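Local structure of TRAP dicarboxylate transporter, DctP subunit (Sulfurospirillum deleyianum, 4OVS) at residues S92-L97 and L237-E242; K218-Q223 and S283-A288. The protein probably serves as the periplasmic solute-binding subunit of a TRAP dicarboxylate transporter and binds succinate. One frame throughout, in Å; residues are numbered along the deposited sequence.

Both contacts belong to one family 7 solute-binding chain, on opposite sides of its centre. Their centres are 32 Å apart and their nearest atoms about 10 Å apart, so they do not touch. Along the sequence their segments alternate. Contact 1 is buried beside the succinate site. Lys93, in its first segment, binds succinate, and Tyr236, another site residue, directly precedes its second. The Phe94 side chain lies about 10 Å from the bound succinate. Contact 2 lies nearer the surface, near the C-terminal end of helix 253-289. The Asn220 side chain is about 10 Å from that of the succinate-binding residue Asn213.

Contact 1. Residues S92-L97 and L237-E242; sequences SKFTSL and LVIMSE
Ser92 O accepts two bonds from Thr95, in the turn that carries Phe94 onto Leu237 and Ile239. The turn follows strand 86-87. It faces strand 233-241, which joins 86-87 and 137-152 in the main sheet of this periplasmic solute-binding fold. Thr95 OG1 lies 2.9 Å from Ser92 O, with a C=O...donor angle of 142°. The backbone N of Thr95 reaches the same oxygen at 3.2 Å. Both donors come from one face of the carbonyl plane. This double grip ties the turn on both sides of Phe94.

Phe94 is the residue of the turn that meets the strand. Its CG is anti to the carbonyl carbon (chi1 -69°), and CB points toward the strand. The far edge of the ring does the touching. CE2 meets Leu237 CB at 4.0 Å. The Phe94 and Leu237 side chains cross at about a right angle. Ile239 comes from the opposite direction, and its CD1 lies 4.1 Å from Phe94 CE1. Val238, between them, points away, as expected of alternating strand residues. No hydrogen bond joins the segments, so the contact is apolar apart from a carbonyl near the ring edge.

Met76 of helix 75-81 and Val132 of helix 123-134 also touch the Phe94 side chain. The adjacent Lys93 forms a salt bridge with Asp72 and a hydrogen bond to succinate. The foremost ring atom, Phe94 CZ, sits near Ile239 CG2 (3.9 Å) and 3.8 Å from Leu237 O.

Contact 2. Residues K218-Q223 and S283-A288; sequences KFNEVQ and SEYAKA
Asn220 meets the ring of Tyr285 where the short 3-10 segment 219-221 faces the C-terminal part of the long helix 253-289. The tight part is the ring face. Asn220 ND2 sits 3.5 Å above the Tyr285 ring plane, over its centre. The amide stands nearly upright on the ring, with the two planes 81° apart. Asn220 CG lies between its backbone N and carbonyl carbon (chi1 59°), which turns the amide toward the helix. Tyr285 reaches back with CG anti to its own N (chi1 163°). Phe214 and Tyr215 of helix 211-216 touch the Asn220 side chain, while Leu292 touches Tyr285.

The other side is looser. Glu221 is exposed, and its extended chain passes obliquely by the ring, with CG 4.1 Å from Tyr285 CE1. Its carboxylate does not meet the helix. At the hydroxyl end a water takes over the polar link. The water oxygen lies at the edge of the Tyr285 ring, in plane, 2.7 Å from Tyr285 OH.

With an alanine in place of Tyr285, Asn220 ND2 would probably lose the ring face beneath it, and the water its hydroxyl partner. The same water donates to the backbone Asn220 O at 2.8 Å.

Contact 1. Residues S92-L97 and L237-E242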
loop_
_atom_site.group_PDB
_atom_site.type_symbol
_atom_site.label_atom_id
_atom_site.label_comp_id
_atom_site.label_asym_id
_atom_site.label_seq_id
_atom_site.Cartn_x
_atom_site.Cartn_y
_atom_site.Cartn_z
ATOM N N SER A 92 -1.500 -2.082 -5.967
ATOM C CA SER A 92 -0.690 -2.972 -6.832
ATOM C C SER A 92 -1.186 -4.412 -6.813
ATOM O O SER A 92 -1.041 -5.140 -7.788
ATOM C CB SER A 92 0.781 -3.013 -6.373
ATOM O OG SER A 92 1.448 -1.766 -6.529
ATOM N N LYS A 93 -1.744 -4.823 -5.683
ATOM C CA LYS A 93 -2.153 -6.183 -5.467
ATOM C C LYS A 93 -3.388 -6.528 -6.323
ATOM O O LYS A 93 -3.665 -7.685 -6.552
ATOM C CB LYS A 93 -2.442 -6.412 -3.986
ATOM C CG LYS A 93 -1.309 -6.053 -3.038
ATOM C CD LYS A 93 -0.162 -7.045 -3.045
ATOM C CE LYS A 93 1.153 -6.403 -2.574
ATOM N NZ LYS A 93 1.213 -6.085 -1.136
ATOM N N PHE A 94 -4.095 -5.513 -6.812
ATOM C CA PHE A 94 -5.271 -5.700 -7.666
ATOM C C PHE A 94 -4.961 -5.705 -9.163
ATOM O O PHE A 94 -5.839 -5.965 -9.996
ATOM C CB PHE A 94 -6.280 -4.563 -7.429
ATOM C CG PHE A 94 -6.952 -4.594 -6.065
ATOM C CD1 PHE A 94 -8.120 -5.319 -5.863
ATOM C CD2 PHE A 94 -6.423 -3.884 -4.999
ATOM C CE1 PHE A 94 -8.744 -5.341 -4.645
ATOM C CE2 PHE A 94 -7.051 -3.904 -3.752
ATOM C CZ PHE A 94 -8.198 -4.626 -3.573
ATOM N N THR A 95 -3.729 -5.392 -9.523
ATOM C CA THR A 95 -3.460 -5.056 -10.918
ATOM C C THR A 95 -3.541 -6.225 -11.903
ATOM O O THR A 95 -3.642 -5.994 -13.095
ATOM C CB THR A 95 -2.130 -4.270 -11.076
ATOM O OG1 THR A 95 -0.999 -5.092 -10.736
ATOM C CG2 THR A 95 -2.161 -2.994 -10.186
ATOM N N SER A 96 -3.525 -7.466 -11.425
ATOM C CA SER A 96 -3.772 -8.578 -12.330
ATOM C C SER A 96 -5.274 -8.769 -12.621
ATOM O O SER A 96 -5.616 -9.152 -13.713
ATOM C CB SER A 96 -3.149 -9.882 -11.827
ATOM O OG SER A 96 -3.764 -10.353 -10.639
ATOM N N LEU A 97 -6.150 -8.507 -11.646
ATOM C CA LEU A 97 -7.605 -8.574 -11.810
ATOM C C LEU A 97 -8.137 -7.341 -12.508
ATOM O O LEU A 97 -9.059 -7.419 -13.329
ATOM C CB LEU A 97 -8.276 -8.642 -10.427
ATOM C CG LEU A 97 -7.725 -9.792 -9.596
ATOM C CD1 LEU A 97 -8.347 -9.841 -8.213
ATOM C CD2 LEU A 97 -7.924 -11.098 -10.323
ATOM N N LEU A 237 -7.394 -0.541 -0.812
ATOM C CA LEU A 237 -8.840 -0.599 -0.997
ATOM C C LEU A 237 -9.325 -1.738 -0.120
ATOM O O LEU A 237 -8.857 -2.878 -0.234
ATOM C CB LEU A 237 -9.220 -0.831 -2.439
ATOM C CG LEU A 237 -10.731 -1.094 -2.615
ATOM C CD1 LEU A 237 -11.566 0.114 -2.251
ATOM C CD2 LEU A 237 -11.022 -1.526 -4.010
ATOM N N VAL A 238 -10.189 -1.422 0.820
ATOM C CA VAL A 238 -10.773 -2.448 1.692
ATOM C C VAL A 238 -11.751 -3.241 0.854
ATOM O O VAL A 238 -12.610 -2.659 0.155
ATOM C CB VAL A 238 -11.486 -1.803 2.900
ATOM C CG1 VAL A 238 -12.139 -2.837 3.821
ATOM C CG2 VAL A 238 -10.519 -0.958 3.693
ATOM N N ILE A 239 -11.589 -4.561 0.893
ATOM C CA ILE A 239 -12.508 -5.474 0.243
ATOM C C ILE A 239 -13.022 -6.588 1.131
ATOM O O ILE A 239 -12.375 -6.986 2.096
ATOM C CB ILE A 239 -11.915 -6.153 -0.979
ATOM C CG1 ILE A 239 -10.595 -6.831 -0.602
ATOM C CG2 ILE A 239 -11.734 -5.144 -2.110
ATOM C CD1 ILE A 239 -10.122 -7.741 -1.671
HETATM N N MSE A 240 -14.191 -7.106 0.770
HETATM C CA MSE A 240 -14.771 -8.219 1.490
HETATM C C MSE A 240 -15.052 -9.388 0.561
HETATM O O MSE A 240 -15.166 -9.230 -0.653
HETATM C CB MSE A 240 -16.050 -7.818 2.220
HETATM C CG MSE A 240 -15.970 -6.648 3.117
HETATM SE SE MSE A 240 -17.464 -6.573 4.419
HETATM C CE MSE A 240 -18.920 -5.983 3.219
ATOM N N SER A 241 -15.114 -10.574 1.144
ATOM C CA SER A 241 -15.476 -11.777 0.400
ATOM C C SER A 241 -16.957 -11.694 0.032
ATOM O O SER A 241 -17.832 -11.537 0.891
ATOM C CB SER A 241 -15.221 -13.035 1.226
ATOM O OG SER A 241 -15.826 -14.162 0.619
ATOM N N GLU A 242 -17.229 -11.772 -1.256
ATOM C CA GLU A 242 -18.603 -11.750 -1.745
ATOM C C GLU A 242 -19.498 -12.890 -1.193
ATOM O O GLU A 242 -20.692 -12.673 -0.915
ATOM C CB GLU A 242 -18.551 -11.809 -3.270
ATOM C CG GLU A 242 -19.830 -11.598 -3.969
ATOM C CD GLU A 242 -19.598 -11.512 -5.459
ATOM O OE1 GLU A 242 -19.459 -10.372 -5.972
ATOM O OE2 GLU A 242 -19.523 -12.590 -6.102
#

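Contact 2. Residues K218-Q223 and S283-A288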
loop_
_atom_site.group_PDB
_atom_site.type_symbol
_atom_site.label_atom_id
_atom_site.label_comp_id
_atom_site.label_asym_id
_atom_site.label_seq_id
_atom_site.Cartn_x
_atom_site.Cartn_y
_atom_site.Cartn_z
ATOM N N LYS A 218 11.292 -3.150 10.190
ATOM C CA LYS A 218 12.714 -3.139 10.459
ATOM C C LYS A 218 13.553 -3.162 9.218
ATOM O O LYS A 218 14.703 -3.588 9.257
ATOM C CB LYS A 218 13.087 -4.248 11.412
ATOM C CG LYS A 218 12.154 -4.231 12.613
ATOM C CD LYS A 218 12.751 -4.913 13.810
ATOM C CE LYS A 218 11.695 -5.146 14.891
ATOM N NZ LYS A 218 11.101 -3.870 15.414
ATOM N N PHE A 219 12.993 -2.658 8.118
ATOM C CA PHE A 219 13.768 -2.582 6.876
ATOM C C PHE A 219 14.926 -1.603 7.089
ATOM O O PHE A 219 15.984 -1.696 6.441
ATOM C CB PHE A 219 12.924 -2.080 5.736
ATOM C CG PHE A 219 11.780 -3.009 5.322
ATOM C CD1 PHE A 219 11.753 -4.358 5.658
ATOM C CD2 PHE A 219 10.727 -2.498 4.565
ATOM C CE1 PHE A 219 10.714 -5.171 5.213
ATOM C CE2 PHE A 219 9.679 -3.300 4.114
ATOM C CZ PHE A 219 9.659 -4.628 4.460
ATOM N N ASN A 220 14.706 -0.645 7.989
ATOM C CA ASN A 220 15.764 0.284 8.387
ATOM C C ASN A 220 17.009 -0.415 8.938
ATOM O O ASN A 220 18.114 0.106 8.823
ATOM C CB ASN A 220 15.257 1.274 9.417
ATOM C CG ASN A 220 14.739 0.611 10.662
ATOM O OD1 ASN A 220 13.818 -0.218 10.615
ATOM N ND2 ASN A 220 15.314 0.976 11.792
ATOM N N GLU A 221 16.834 -1.588 9.536
ATOM C CA GLU A 221 17.939 -2.296 10.146
ATOM C C GLU A 221 18.725 -3.078 9.123
ATOM O O GLU A 221 19.846 -3.528 9.394
ATOM C CB GLU A 221 17.430 -3.196 11.287
ATOM C CG GLU A 221 16.749 -2.357 12.317
ATOM C CD GLU A 221 16.358 -3.115 13.559
ATOM O OE1 GLU A 221 15.974 -2.464 14.565
ATOM O OE2 GLU A 221 16.411 -4.342 13.513
ATOM N N VAL A 222 18.151 -3.245 7.938
ATOM C CA VAL A 222 18.822 -3.993 6.879
ATOM C C VAL A 222 19.046 -3.169 5.599
ATOM O O VAL A 222 19.252 -3.730 4.534
ATOM C CB VAL A 222 18.088 -5.329 6.563
ATOM C CG1 VAL A 222 18.292 -6.314 7.707
ATOM C CG2 VAL A 222 16.613 -5.081 6.324
ATOM N N GLN A 223 19.070 -1.848 5.726
ATOM C CA GLN A 223 19.409 -0.921 4.620
ATOM C C GLN A 223 20.355 0.165 5.133
ATOM O O GLN A 223 20.167 0.653 6.247
ATOM C CB GLN A 223 18.135 -0.235 4.106
ATOM C CG GLN A 223 17.134 -1.133 3.475
ATOM C CD GLN A 223 17.541 -1.545 2.060
ATOM O OE1 GLN A 223 16.933 -1.136 1.089
ATOM N NE2 GLN A 223 18.517 -2.399 1.956
ATOM N N SER A 283 15.174 8.593 12.120
ATOM C CA SER A 283 16.274 9.526 12.343
ATOM C C SER A 283 17.035 9.226 13.618
ATOM O O SER A 283 18.264 9.265 13.626
ATOM C CB SER A 283 15.726 10.956 12.380
ATOM O OG SER A 283 15.285 11.341 11.091
ATOM N N GLU A 284 16.311 8.901 14.682
ATOM C CA GLU A 284 16.954 8.552 15.926
ATOM C C GLU A 284 17.753 7.244 15.759
ATOM O O GLU A 284 18.888 7.114 16.247
ATOM C CB GLU A 284 15.924 8.413 17.039
ATOM C CG GLU A 284 16.567 8.159 18.396
ATOM C CD GLU A 284 16.731 9.431 19.264
ATOM O OE1 GLU A 284 17.338 10.416 18.768
ATOM O OE2 GLU A 284 16.294 9.432 20.454
ATOM N N TYR A 285 17.177 6.293 15.039
ATOM C CA TYR A 285 17.851 5.033 14.770
ATOM C C TYR A 285 19.169 5.269 13.995
ATOM O O TYR A 285 20.207 4.635 14.262
ATOM C CB TYR A 285 16.935 4.080 13.996
ATOM C CG TYR A 285 17.738 2.990 13.383
ATOM C CD1 TYR A 285 18.145 1.898 14.131
ATOM C CD2 TYR A 285 18.164 3.084 12.076
ATOM C CE1 TYR A 285 18.949 0.875 13.574
ATOM C CE2 TYR A 285 18.949 2.104 11.518
ATOM C CZ TYR A 285 19.362 1.024 12.269
ATOM O OH TYR A 285 20.147 0.064 11.671
ATOM N N ALA A 286 19.139 6.170 13.025
ATOM C CA ALA A 286 20.336 6.419 12.236
ATOM C C ALA A 286 21.447 7.074 13.108
ATOM O O ALA A 286 22.636 6.685 13.089
ATOM C CB ALA A 286 19.980 7.287 11.076
ATOM N N LYS A 287 21.050 8.029 13.930
ATOM C CA LYS A 287 22.005 8.723 14.790
ATOM C C LYS A 287 22.604 7.780 15.815
ATOM O O LYS A 287 23.811 7.812 16.077
ATOM C CB LYS A 287 21.267 9.848 15.497
ATOM C CG LYS A 287 22.110 10.838 16.277
ATOM C CD LYS A 287 21.191 11.976 16.754
ATOM C CE LYS A 287 21.791 12.850 17.855
ATOM N NZ LYS A 287 20.788 13.881 18.285
ATOM N N ALA A 288 21.762 6.944 16.414
ATOM C CA ALA A 288 22.186 6.113 17.529
ATOM C C ALA A 288 22.979 4.924 17.054
ATOM O O ALA A 288 23.949 4.548 17.681
ATOM C CB ALA A 288 21.009 5.653 18.324
HETATM O O HOH W 1 20.900 -0.016 9.123
#